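Local coordinates for protein serine protease pet (Escherichia coli, PDB 4OM9) that acts as a secreted autotransporter enterotoxin of enteroaggregative bacteria, a serine protease that probably cleaves the host cytoskeletal protein alpha-fodrin, at residues D478-L483 with Q503-S508; A512-Q517 with S591-A596; K580-N585 with D600-I605; S649-G654 with V670-V675. All blocks are in the same frame, centred on the assembly; numbering follows the deposited sequence.

Contact 1 comes first along the chain: the run from 478-483 to 503-508 makes one turn of the beta-helix, and the return of 503-508 closes it. Contact 2 opens at 512-517 but closes only at 591-596, after a long excursion containing helices 543-550 and 552-558. Contact 3 begins inside that loop, at 580-585, and ends beyond it, at 600-605, so the two cross; Met516 and Ile595 of contact 2 pack on Val601 of contact 3. Contact 4 follows in series, its first strand beside 600-605; after 15 residues 670-675 returns beside 649-654, closing the last of these turns. Contacts 1 and 3 join through backbone pairs at 505-507 and 584-585, giving successive layers along the helix axis.

Contact 1 (D478-L483 with Q503-S508); sequences DGNVRL and QANSIS
Asn505 and Asn480 are joined by their side-chain amides: ND2 of Asn505 donates to OD1 of Asn480 at 2.8 Å, the two amide planes turned 55° apart and the donor tilted from the carbonyl plane. The same ND2 also bonds to Glu460, while Asn480 ND2 is taken by the backbone O of Asn456, so the pair is fixed from both ends. A water gives a hydrogen bond to Asn505 OD1 at 2.6 Å and a weak one to Asn480 OD1. Next to the amide pair, the backbone N of Asn505 donates to Val481 O at 3.0 Å. Further along, Arg482 reaches over the neighbouring strand: its chain is extended from CG to NE, which carries NH1 to Ser506 OG at 3.1 Å, a bent bond with the hydroxyl 24° out of the guanidinium plane. Arg482 NH2 comes to 3.3 Å from Ser508 CB, and Glu484 holds the NE side through a salt bridge.

These are adjacent turns of the right-handed parallel beta-helix of the passenger domain, and the chain of 503-508 turns a corner at Asn505 between two faces. Past that corner the strands run parallel in register, Leu483 beside Ile507. Leu483 N donates to Ser506 O, and Ser508 N to Leu483 O at 2.9 Å. On the buried face Leu483 CB lies 4.1 Å from Ile507 CG1, and Leu483 also meets Leu463 and Val465 of the preceding turn. Before the corner, Asp478 CA approaches Gln503 O at 3.1 Å in a CA-H...O contact, while the Asp478 carboxylate bonds to Thr453.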
loop_
_atom_site.group_PDB
_atom_site.type_symbol
_atom_site.label_atom_id
_atom_site.label_comp_id
_atom_site.label_asym_id
_atom_site.label_seq_id
_atom_site.Cartn_x
_atom_site.Cartn_y
_atom_site.Cartn_z
ATOM N N ASP A 478 -3.763 -12.773 1.480
ATOM C CA ASP A 478 -4.311 -12.808 2.823
ATOM C C ASP A 478 -4.813 -14.217 3.113
ATOM O O ASP A 478 -4.556 -15.139 2.346
ATOM C CB ASP A 478 -5.407 -11.746 3.012
ATOM C CG ASP A 478 -6.678 -12.042 2.227
ATOM O OD1 ASP A 478 -6.825 -13.131 1.638
ATOM O OD2 ASP A 478 -7.563 -11.169 2.220
ATOM N N GLY A 479 -5.519 -14.381 4.224
ATOM C CA GLY A 479 -5.934 -15.701 4.653
ATOM C C GLY A 479 -4.809 -16.547 5.232
ATOM O O GLY A 479 -3.751 -16.036 5.621
ATOM N N ASN A 480 -5.050 -17.854 5.267
ATOM C CA ASN A 480 -4.184 -18.805 5.953
ATOM C C ASN A 480 -3.024 -19.265 5.075
ATOM O O ASN A 480 -2.964 -20.424 4.665
ATOM C CB ASN A 480 -5.011 -20.003 6.424
ATOM C CG ASN A 480 -4.227 -20.944 7.324
ATOM O OD1 ASN A 480 -3.225 -20.557 7.921
ATOM N ND2 ASN A 480 -4.685 -22.193 7.424
ATOM N N VAL A 481 -2.097 -18.348 4.812
ATOM C CA VAL A 481 -1.028 -18.577 3.851
ATOM C C VAL A 481 0.367 -18.378 4.484
ATOM O O VAL A 481 0.542 -17.582 5.407
ATOM C CB VAL A 481 -1.190 -17.633 2.636
ATOM C CG1 VAL A 481 -0.066 -17.799 1.640
ATOM C CG2 VAL A 481 -2.569 -17.832 1.946
ATOM N N ARG A 482 1.350 -19.117 3.996
ATOM C CA ARG A 482 2.740 -18.813 4.288
ATOM C C ARG A 482 3.417 -18.562 2.961
ATOM O O ARG A 482 3.182 -19.303 2.001
ATOM C CB ARG A 482 3.420 -19.947 5.052
ATOM C CG ARG A 482 4.924 -19.983 4.930
ATOM C CD ARG A 482 5.457 -21.212 5.652
ATOM N NE ARG A 482 6.884 -21.433 5.437
ATOM C CZ ARG A 482 7.843 -21.033 6.267
ATOM N NH1 ARG A 482 7.542 -20.364 7.375
ATOM N NH2 ARG A 482 9.111 -21.307 5.987
ATOM N N LEU A 483 4.228 -17.502 2.904
ATOM C CA LEU A 483 4.890 -17.098 1.669
ATOM C C LEU A 483 6.373 -17.388 1.722
ATOM O O LEU A 483 7.031 -16.972 2.668
ATOM C CB LEU A 483 4.684 -15.613 1.419
ATOM C CG LEU A 483 5.435 -14.990 0.238
ATOM C CD1 LEU A 483 5.020 -15.611 -1.062
ATOM C CD2 LEU A 483 5.151 -13.521 0.172
ATOM N N GLN A 503 -0.875 -9.994 3.784
ATOM C CA GLN A 503 -1.264 -10.485 5.096
ATOM C C GLN A 503 -0.961 -11.971 5.123
ATOM O O GLN A 503 -1.614 -12.748 4.426
ATOM C CB GLN A 503 -2.752 -10.220 5.361
ATOM C CG GLN A 503 -3.313 -10.901 6.596
ATOM C CD GLN A 503 -2.692 -10.376 7.871
ATOM O OE1 GLN A 503 -2.827 -9.192 8.196
ATOM N NE2 GLN A 503 -1.978 -11.251 8.597
ATOM N N ALA A 504 0.031 -12.369 5.906
ATOM C CA ALA A 504 0.495 -13.747 5.891
ATOM C C ALA A 504 0.854 -14.241 7.289
ATOM O O ALA A 504 1.308 -13.463 8.128
ATOM C CB ALA A 504 1.695 -13.881 4.960
ATOM N N ASN A 505 0.647 -15.533 7.542
ATOM C CA ASN A 505 1.072 -16.118 8.804
ATOM C C ASN A 505 2.548 -15.836 9.001
ATOM O O ASN A 505 2.958 -15.336 10.036
ATOM C CB ASN A 505 0.812 -17.623 8.836
ATOM C CG ASN A 505 -0.629 -17.977 8.499
ATOM O OD1 ASN A 505 -1.556 -17.253 8.851
ATOM N ND2 ASN A 505 -0.816 -19.095 7.808
ATOM N N SER A 506 3.341 -16.133 7.980
ATOM C CA SER A 506 4.774 -15.928 8.064
ATOM C C SER A 506 5.352 -15.814 6.677
ATOM O O SER A 506 4.683 -16.103 5.691
ATOM C CB SER A 506 5.465 -17.064 8.831
ATOM O OG SER A 506 5.389 -18.291 8.118
ATOM N N ILE A 507 6.601 -15.373 6.612
ATOM C CA ILE A 507 7.278 -15.180 5.343
ATOM C C ILE A 507 8.700 -15.671 5.498
ATOM O O ILE A 507 9.375 -15.337 6.476
ATOM C CB ILE A 507 7.285 -13.701 4.895
ATOM C CG1 ILE A 507 5.872 -13.202 4.578
ATOM C CG2 ILE A 507 8.174 -13.520 3.683
ATOM C CD1 ILE A 507 5.798 -11.682 4.333
ATOM N N SER A 508 9.161 -16.466 4.544
ATOM C CA SER A 508 10.504 -17.004 4.633
ATOM C C SER A 508 11.271 -16.769 3.342
ATOM O O SER A 508 10.777 -17.039 2.252
ATOM C CB SER A 508 10.461 -18.488 4.978
ATOM O OG SER A 508 11.532 -19.152 4.355
HETATM O O HOH W 1 -4.178 -17.521 9.088
#

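Contact 2 (A512-Q517 with S591-A596); sequences APLVMQ and SSLSIA
Pro513 opens the pairing with Ser592, its ring CB lying 3.9 Å from Ser592 OG, and its CA directs a CA-H...O contact at Ser592 O. Leu514 N donates to Ser592 O at 3.0 Å, and Leu514 O accepts from Ser594 N at 3.1 Å. A water donating to Leu514 O at 2.8 Å bridges it to the hydroxyls of Ser592 and Ser594, the latter also weakly bonded to Asp616. The Leu514 side chain lies alongside that of Leu593, pointing the same way, with Leu514 CD2 at 3.8 Å from Leu593 CD1. Val515, on the other face, sets CG2 against Ser594 CB. Met516 N donates to Ser594 O in a nearly straight bond (168°), and Met516 O accepts from Ala596 N at 2.8 Å. Its chain, extended beyond CG, brings Met516 CE to 4.4 Å from Leu593 CD1, a loose contact. Gln517 meets Ala596 through the two CB atoms at 3.8 Å; its amide turns off to Tyr620 and Asp499. Strand 496-498 flanks 514-516 and strand 611-614 flanks 592-595 in the parallel beta-helix; inside, Leu586 packs on Leu514, Met516 and Leu593, Ile588 and Ile605 on Leu593, and Val601 on Met516 and Ile595.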
loop_
_atom_site.group_PDB
_atom_site.type_symbol
_atom_site.label_atom_id
_atom_site.label_comp_id
_atom_site.label_asym_id
_atom_site.label_seq_id
_atom_site.Cartn_x
_atom_site.Cartn_y
_atom_site.Cartn_z
ATOM N N ALA A 512 17.677 -15.194 -1.852
ATOM C CA ALA A 512 17.169 -14.280 -2.891
ATOM C C ALA A 512 16.434 -13.089 -2.276
ATOM O O ALA A 512 15.695 -13.254 -1.320
ATOM C CB ALA A 512 16.236 -15.035 -3.860
ATOM N N PRO A 513 16.623 -11.879 -2.822
ATOM C CA PRO A 513 16.120 -10.689 -2.115
ATOM C C PRO A 513 14.592 -10.499 -2.136
ATOM O O PRO A 513 13.901 -10.872 -3.081
ATOM C CB PRO A 513 16.799 -9.521 -2.855
ATOM C CG PRO A 513 17.861 -10.154 -3.723
ATOM C CD PRO A 513 17.350 -11.521 -4.049
ATOM N N LEU A 514 14.092 -9.911 -1.057
ATOM C CA LEU A 514 12.719 -9.481 -0.953
ATOM C C LEU A 514 12.672 -7.957 -0.811
ATOM O O LEU A 514 13.499 -7.347 -0.115
ATOM C CB LEU A 514 12.018 -10.134 0.234
ATOM C CG LEU A 514 10.504 -9.881 0.229
ATOM C CD1 LEU A 514 9.827 -10.850 -0.732
ATOM C CD2 LEU A 514 9.916 -10.008 1.613
ATOM N N VAL A 515 11.693 -7.367 -1.485
ATOM C CA VAL A 515 11.432 -5.936 -1.440
ATOM C C VAL A 515 9.958 -5.702 -1.186
ATOM O O VAL A 515 9.100 -6.245 -1.894
ATOM C CB VAL A 515 11.818 -5.243 -2.741
ATOM C CG1 VAL A 515 11.337 -3.807 -2.728
ATOM C CG2 VAL A 515 13.328 -5.310 -2.926
ATOM N N MET A 516 9.673 -4.946 -0.137
ATOM C CA MET A 516 8.331 -4.482 0.139
ATOM C C MET A 516 8.293 -2.971 -0.094
ATOM O O MET A 516 9.150 -2.219 0.417
ATOM C CB MET A 516 7.907 -4.815 1.573
ATOM C CG MET A 516 7.931 -6.283 1.946
ATOM S SD MET A 516 7.713 -6.442 3.731
ATOM C CE MET A 516 7.811 -8.212 3.947
ATOM N N GLN A 517 7.304 -2.534 -0.866
ATOM C CA GLN A 517 7.156 -1.126 -1.212
ATOM C C GLN A 517 5.722 -0.807 -1.562
ATOM O O GLN A 517 4.930 -1.719 -1.839
ATOM C CB GLN A 517 8.054 -0.753 -2.398
ATOM C CG GLN A 517 7.634 -1.436 -3.704
ATOM C CD GLN A 517 8.194 -0.753 -4.949
ATOM O OE1 GLN A 517 9.412 -0.687 -5.152
ATOM N NE2 GLN A 517 7.290 -0.262 -5.809
ATOM N N SER A 591 20.421 -13.125 2.422
ATOM C CA SER A 591 19.943 -12.252 1.359
ATOM C C SER A 591 19.610 -10.876 1.912
ATOM O O SER A 591 20.162 -10.460 2.928
ATOM C CB SER A 591 18.723 -12.872 0.654
ATOM O OG SER A 591 18.497 -12.263 -0.611
ATOM N N SER A 592 18.716 -10.144 1.262
ATOM C CA SER A 592 18.404 -8.856 1.836
ATOM C C SER A 592 16.920 -8.536 1.804
ATOM O O SER A 592 16.174 -8.932 0.905
ATOM C CB SER A 592 19.219 -7.747 1.155
ATOM O OG SER A 592 18.869 -7.581 -0.201
ATOM N N LEU A 593 16.503 -7.839 2.843
ATOM C CA LEU A 593 15.151 -7.358 2.955
ATOM C C LEU A 593 15.181 -5.836 2.874
ATOM O O LEU A 593 15.894 -5.191 3.633
ATOM C CB LEU A 593 14.527 -7.830 4.261
ATOM C CG LEU A 593 13.152 -7.279 4.597
ATOM C CD1 LEU A 593 12.148 -7.658 3.533
ATOM C CD2 LEU A 593 12.727 -7.796 5.941
ATOM N N SER A 594 14.425 -5.283 1.932
ATOM C CA SER A 594 14.303 -3.844 1.765
ATOM C C SER A 594 12.852 -3.416 1.954
ATOM O O SER A 594 11.927 -3.980 1.347
ATOM C CB SER A 594 14.778 -3.393 0.376
ATOM O OG SER A 594 16.081 -3.857 0.100
ATOM N N ILE A 595 12.660 -2.429 2.814
ATOM C CA ILE A 595 11.386 -1.774 2.929
ATOM C C ILE A 595 11.592 -0.396 2.333
ATOM O O ILE A 595 12.436 0.384 2.810
ATOM C CB ILE A 595 10.899 -1.683 4.378
ATOM C CG1 ILE A 595 10.699 -3.089 4.943
ATOM C CG2 ILE A 595 9.598 -0.889 4.446
ATOM C CD1 ILE A 595 10.498 -3.114 6.440
ATOM N N ALA A 596 10.841 -0.121 1.268
ATOM C CA ALA A 596 11.001 1.091 0.491
ATOM C C ALA A 596 9.752 1.941 0.629
ATOM O O ALA A 596 8.913 1.671 1.482
ATOM C CB ALA A 596 11.283 0.767 -0.972
HETATM O O HOH W 2 15.980 -6.528 -1.063
#

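Contact 3 (K580-N585 with D600-I605); sequences KFRFDN and DVEGNI
A salt-bridge network on the outer face of two parallel beta-helix strands links Arg582 to Asp600 and Glu602. Bent at chi2 (-64°), the arginine chain folds back across the neighbouring strand, and Arg582 NH2 bonds Asp600 OD1 at 2.9 Å from above the carboxylate plane. Arg582 NH1 donates to the backbone O of Asp600 at 2.8 Å and to Phe581 O of its own strand; both oxygens lie in the guanidinium plane, though NH1 stands above both carbonyl planes. Asp600 O thus holds two donors, Phe581 N and Arg582 NH1, arriving from opposite faces of its carbonyl. Glu602 OE1 sits over one guanidinium face, 3.1 Å from Arg582 NE, and contributes charge alone. On the buried face Phe583 CE2 meets Val601 CG1 at 3.7 Å. Gly603 CA makes an off-centre CH-pi contact with the Phe583 ring and a CA-H...O contact with Phe583 O, at 3.1 Å. The register slips by one between Arg582-Glu602 and Asn585-Asn604, a beta bulge where both chains turn a corner, bridged by a bond from Asn604 N to Asp584 O. Parallel strands of successive turns, polar side chains outside and apolar ones packed inside, mark the right-handed parallel beta-helix of autotransporter passengers.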
loop_
_atom_site.group_PDB
_atom_site.type_symbol
_atom_site.label_atom_id
_atom_site.label_comp_id
_atom_site.label_asym_id
_atom_site.label_seq_id
_atom_site.Cartn_x
_atom_site.Cartn_y
_atom_site.Cartn_z
ATOM N N LYS A 580 0.035 -2.468 3.026
ATOM C CA LYS A 580 0.208 -3.062 4.340
ATOM C C LYS A 580 0.897 -4.427 4.241
ATOM O O LYS A 580 0.528 -5.278 3.444
ATOM C CB LYS A 580 -1.130 -3.203 5.063
ATOM C CG LYS A 580 -1.878 -1.905 5.283
ATOM C CD LYS A 580 -1.375 -1.148 6.498
ATOM C CE LYS A 580 -2.280 0.041 6.830
ATOM N NZ LYS A 580 -3.692 -0.391 7.079
ATOM N N PHE A 581 1.922 -4.608 5.043
ATOM C CA PHE A 581 2.597 -5.881 5.143
ATOM C C PHE A 581 2.543 -6.263 6.619
ATOM O O PHE A 581 3.135 -5.575 7.500
ATOM C CB PHE A 581 4.028 -5.796 4.609
ATOM C CG PHE A 581 4.136 -5.176 3.235
ATOM C CD1 PHE A 581 4.125 -3.792 3.076
ATOM C CD2 PHE A 581 4.262 -5.973 2.099
ATOM C CE1 PHE A 581 4.219 -3.215 1.811
ATOM C CE2 PHE A 581 4.366 -5.401 0.826
ATOM C CZ PHE A 581 4.344 -4.017 0.691
ATOM N N ARG A 582 1.771 -7.316 6.874
ATOM C CA ARG A 582 1.549 -7.864 8.197
ATOM C C ARG A 582 1.932 -9.332 8.189
ATOM O O ARG A 582 1.568 -10.077 7.258
ATOM C CB ARG A 582 0.088 -7.707 8.621
ATOM C CG ARG A 582 -0.417 -6.254 8.740
ATOM C CD ARG A 582 0.333 -5.516 9.848
ATOM N NE ARG A 582 -0.087 -4.122 10.045
ATOM C CZ ARG A 582 0.418 -3.078 9.384
ATOM N NH1 ARG A 582 1.354 -3.256 8.454
ATOM N NH2 ARG A 582 -0.018 -1.850 9.652
ATOM N N PHE A 583 2.653 -9.752 9.227
ATOM C CA PHE A 583 3.057 -11.143 9.362
ATOM C C PHE A 583 3.524 -11.443 10.775
ATOM O O PHE A 583 4.077 -10.578 11.435
ATOM C CB PHE A 583 4.171 -11.467 8.369
ATOM C CG PHE A 583 5.326 -10.516 8.439
ATOM C CD1 PHE A 583 6.327 -10.683 9.387
ATOM C CD2 PHE A 583 5.404 -9.440 7.560
ATOM C CE1 PHE A 583 7.379 -9.780 9.467
ATOM C CE2 PHE A 583 6.448 -8.558 7.623
ATOM C CZ PHE A 583 7.444 -8.727 8.587
ATOM N N ASP A 584 3.311 -12.665 11.244
ATOM C CA ASP A 584 3.803 -13.023 12.561
ATOM C C ASP A 584 5.316 -13.000 12.546
ATOM O O ASP A 584 5.945 -12.404 13.420
ATOM C CB ASP A 584 3.283 -14.389 12.997
ATOM C CG ASP A 584 1.800 -14.373 13.228
ATOM O OD1 ASP A 584 1.311 -13.314 13.679
ATOM O OD2 ASP A 584 1.124 -15.392 12.942
ATOM N N ASN A 585 5.890 -13.612 11.519
ATOM C CA ASN A 585 7.332 -13.695 11.409
ATOM C C ASN A 585 7.847 -13.656 9.977
ATOM O O ASN A 585 7.313 -14.306 9.089
ATOM C CB ASN A 585 7.834 -14.972 12.091
ATOM C CG ASN A 585 7.546 -14.988 13.579
ATOM O OD1 ASN A 585 8.266 -14.372 14.366
ATOM N ND2 ASN A 585 6.486 -15.685 13.974
ATOM N N ASP A 600 4.076 -0.069 4.717
ATOM C CA ASP A 600 3.706 -0.041 6.116
ATOM C C ASP A 600 3.849 -1.480 6.604
ATOM O O ASP A 600 2.966 -2.310 6.359
ATOM C CB ASP A 600 2.276 0.487 6.268
ATOM C CG ASP A 600 1.840 0.660 7.713
ATOM O OD1 ASP A 600 2.143 -0.192 8.578
ATOM O OD2 ASP A 600 1.152 1.669 7.981
ATOM N N VAL A 601 4.975 -1.763 7.266
ATOM C CA VAL A 601 5.358 -3.127 7.619
ATOM C C VAL A 601 5.278 -3.389 9.108
ATOM O O VAL A 601 5.834 -2.638 9.898
ATOM C CB VAL A 601 6.797 -3.468 7.165
ATOM C CG1 VAL A 601 7.063 -4.951 7.406
ATOM C CG2 VAL A 601 7.008 -3.131 5.718
ATOM N N GLU A 602 4.621 -4.481 9.477
ATOM C CA GLU A 602 4.495 -4.849 10.866
ATOM C C GLU A 602 4.579 -6.367 11.079
ATOM O O GLU A 602 3.784 -7.161 10.547
ATOM C CB GLU A 602 3.189 -4.320 11.424
ATOM C CG GLU A 602 2.765 -4.850 12.768
ATOM C CD GLU A 602 1.802 -3.911 13.494
ATOM O OE1 GLU A 602 1.061 -3.161 12.814
ATOM O OE2 GLU A 602 1.817 -3.909 14.750
ATOM N N GLY A 603 5.567 -6.749 11.871
ATOM C CA GLY A 603 5.709 -8.099 12.358
ATOM C C GLY A 603 7.147 -8.329 12.812
ATOM O O GLY A 603 7.983 -7.430 12.696
ATOM N N ASN A 604 7.447 -9.522 13.318
ATOM C CA ASN A 604 8.790 -9.797 13.828
ATOM C C ASN A 604 9.774 -10.325 12.796
ATOM O O ASN A 604 9.457 -11.208 12.021
ATOM C CB ASN A 604 8.717 -10.766 15.014
ATOM C CG ASN A 604 8.236 -10.074 16.264
ATOM O OD1 ASN A 604 8.299 -8.845 16.341
ATOM N ND2 ASN A 604 7.728 -10.837 17.236
ATOM N N ILE A 605 10.979 -9.773 12.787
ATOM C CA ILE A 605 11.978 -10.210 11.833
ATOM C C ILE A 605 13.053 -11.076 12.495
ATOM O O ILE A 605 13.618 -10.688 13.514
ATOM C CB ILE A 605 12.658 -9.015 11.154
ATOM C CG1 ILE A 605 11.635 -8.110 10.462
ATOM C CG2 ILE A 605 13.714 -9.493 10.171
ATOM C CD1 ILE A 605 12.283 -6.913 9.771
#

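Contact 4 (S649-G654 with V670-V675); sequences SKFTGG and VTLNTV
Parallel strand pairing between successive turns of the passenger beta-helix joins Phe651 and Thr652 to Val670 and Thr671, beside the 600-605 strand of the turn before. The two strands run almost exactly parallel, 2° apart. Thr671 N donates to Phe651 O at 2.8 Å, and Gly653 N returns a bond to Thr671 O at 3.1 Å. On the inner face, Phe651 has its CG anti to the backbone N (chi1 177°), which lays the ring edge against the next turn: Phe651 CD2 is 4.1 Å from Val670 CG1, and CE2 meets Leu672 CD2, both methyls near the ring plane. Ile605 packs on Phe651, and Ile614 on Phe651 and Val670. Leu672 is the centre of an inverse gamma turn. Gly653 and Gly654 carry the other chain past this bend: Thr674 CB lies against Gly654 N at 3.5 Å, and Asn673 OD1 comes to 3.4 Å from Gly653 CA. Thr652 sets its CG2 near Asn673 ND2, at 3.6 Å. On the outer face the Thr652 and Thr671 side chains lie side by side, and one water joins them, 2.7 Å from Thr652 OG1 and 2.8 Å from Thr671 OG1, while donating a hydrogen bond to Phe651 O.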
loop_
_atom_site.group_PDB
_atom_site.type_symbol
_atom_site.label_atom_id
_atom_site.label_comp_id
_atom_site.label_asym_id
_atom_site.label_seq_id
_atom_site.Cartn_x
_atom_site.Cartn_y
_atom_site.Cartn_z
ATOM N N SER A 649 8.266 5.478 5.121
ATOM C CA SER A 649 8.138 4.033 5.294
ATOM C C SER A 649 8.016 3.659 6.768
ATOM O O SER A 649 8.542 4.355 7.644
ATOM C CB SER A 649 9.333 3.318 4.680
ATOM O OG SER A 649 10.514 3.634 5.396
ATOM N N LYS A 650 7.340 2.554 7.052
ATOM C CA LYS A 650 7.108 2.183 8.445
ATOM C C LYS A 650 7.462 0.737 8.778
ATOM O O LYS A 650 6.973 -0.200 8.130
ATOM C CB LYS A 650 5.648 2.406 8.831
ATOM C CG LYS A 650 5.192 3.834 8.880
ATOM C CD LYS A 650 3.894 3.890 9.661
ATOM C CE LYS A 650 3.382 5.319 9.829
ATOM N NZ LYS A 650 2.904 5.887 8.545
ATOM N N PHE A 651 8.282 0.557 9.806
ATOM C CA PHE A 651 8.425 -0.770 10.384
ATOM C C PHE A 651 8.075 -0.744 11.860
ATOM O O PHE A 651 8.494 0.144 12.612
ATOM C CB PHE A 651 9.827 -1.353 10.199
ATOM C CG PHE A 651 9.986 -2.691 10.857
ATOM C CD1 PHE A 651 9.379 -3.820 10.311
ATOM C CD2 PHE A 651 10.679 -2.820 12.049
ATOM C CE1 PHE A 651 9.494 -5.041 10.929
ATOM C CE2 PHE A 651 10.800 -4.042 12.673
ATOM C CZ PHE A 651 10.214 -5.154 12.122
ATOM N N THR A 652 7.288 -1.731 12.251
ATOM C CA THR A 652 6.835 -1.892 13.611
ATOM C C THR A 652 6.963 -3.363 13.996
ATOM O O THR A 652 6.388 -4.249 13.323
ATOM C CB THR A 652 5.386 -1.431 13.767
ATOM O OG1 THR A 652 5.316 -0.027 13.506
ATOM C CG2 THR A 652 4.867 -1.711 15.170
ATOM N N GLY A 653 7.712 -3.621 15.066
ATOM C CA GLY A 653 7.900 -4.975 15.563
ATOM C C GLY A 653 9.260 -5.165 16.202
ATOM O O GLY A 653 9.770 -4.266 16.860
ATOM N N GLY A 654 9.856 -6.335 16.016
ATOM C CA GLY A 654 11.159 -6.600 16.595
ATOM C C GLY A 654 12.107 -7.247 15.610
ATOM O O GLY A 654 11.672 -7.765 14.578
ATOM N N VAL A 670 10.381 3.754 12.440
ATOM C CA VAL A 670 10.513 2.463 13.081
ATOM C C VAL A 670 10.096 2.464 14.545
ATOM O O VAL A 670 10.531 3.327 15.320
ATOM C CB VAL A 670 11.956 1.978 13.009
ATOM C CG1 VAL A 670 12.091 0.630 13.693
ATOM C CG2 VAL A 670 12.422 1.917 11.559
ATOM N N THR A 671 9.283 1.482 14.920
ATOM C CA THR A 671 8.864 1.279 16.300
ATOM C C THR A 671 9.178 -0.128 16.818
ATOM O O THR A 671 8.431 -1.077 16.590
ATOM C CB THR A 671 7.371 1.524 16.461
ATOM O OG1 THR A 671 7.060 2.848 16.007
ATOM C CG2 THR A 671 6.954 1.353 17.918
ATOM N N LEU A 672 10.284 -0.270 17.526
ATOM C CA LEU A 672 10.634 -1.567 18.050
ATOM C C LEU A 672 9.874 -1.833 19.339
ATOM O O LEU A 672 10.350 -1.516 20.429
ATOM C CB LEU A 672 12.133 -1.658 18.263
ATOM C CG LEU A 672 12.918 -1.346 16.984
ATOM C CD1 LEU A 672 14.420 -1.513 17.200
ATOM C CD2 LEU A 672 12.438 -2.208 15.825
ATOM N N ASN A 673 8.680 -2.412 19.205
ATOM C CA ASN A 673 7.863 -2.773 20.363
ATOM C C ASN A 673 7.882 -4.273 20.638
ATOM O O ASN A 673 7.041 -4.797 21.364
ATOM C CB ASN A 673 6.416 -2.274 20.192
ATOM C CG ASN A 673 5.701 -2.876 18.978
ATOM O OD1 ASN A 673 6.213 -3.763 18.300
ATOM N ND2 ASN A 673 4.500 -2.393 18.719
ATOM N N THR A 674 8.866 -4.949 20.057
ATOM C CA THR A 674 9.148 -6.348 20.345
ATOM C C THR A 674 10.645 -6.462 20.607
ATOM O O THR A 674 11.433 -5.756 19.980
ATOM C CB THR A 674 8.713 -7.276 19.169
ATOM O OG1 THR A 674 7.321 -7.590 19.294
ATOM C CG2 THR A 674 9.507 -8.558 19.162
ATOM N N VAL A 675 11.029 -7.342 21.528
ATOM C CA VAL A 675 12.418 -7.450 21.972
ATOM C C VAL A 675 13.391 -7.704 20.827
ATOM O O VAL A 675 13.227 -8.644 20.068
ATOM C CB VAL A 675 12.584 -8.582 23.017
ATOM C CG1 VAL A 675 14.053 -8.757 23.382
ATOM C CG2 VAL A 675 11.743 -8.297 24.256
HETATM O O HOH W 3 6.465 2.397 13.271
#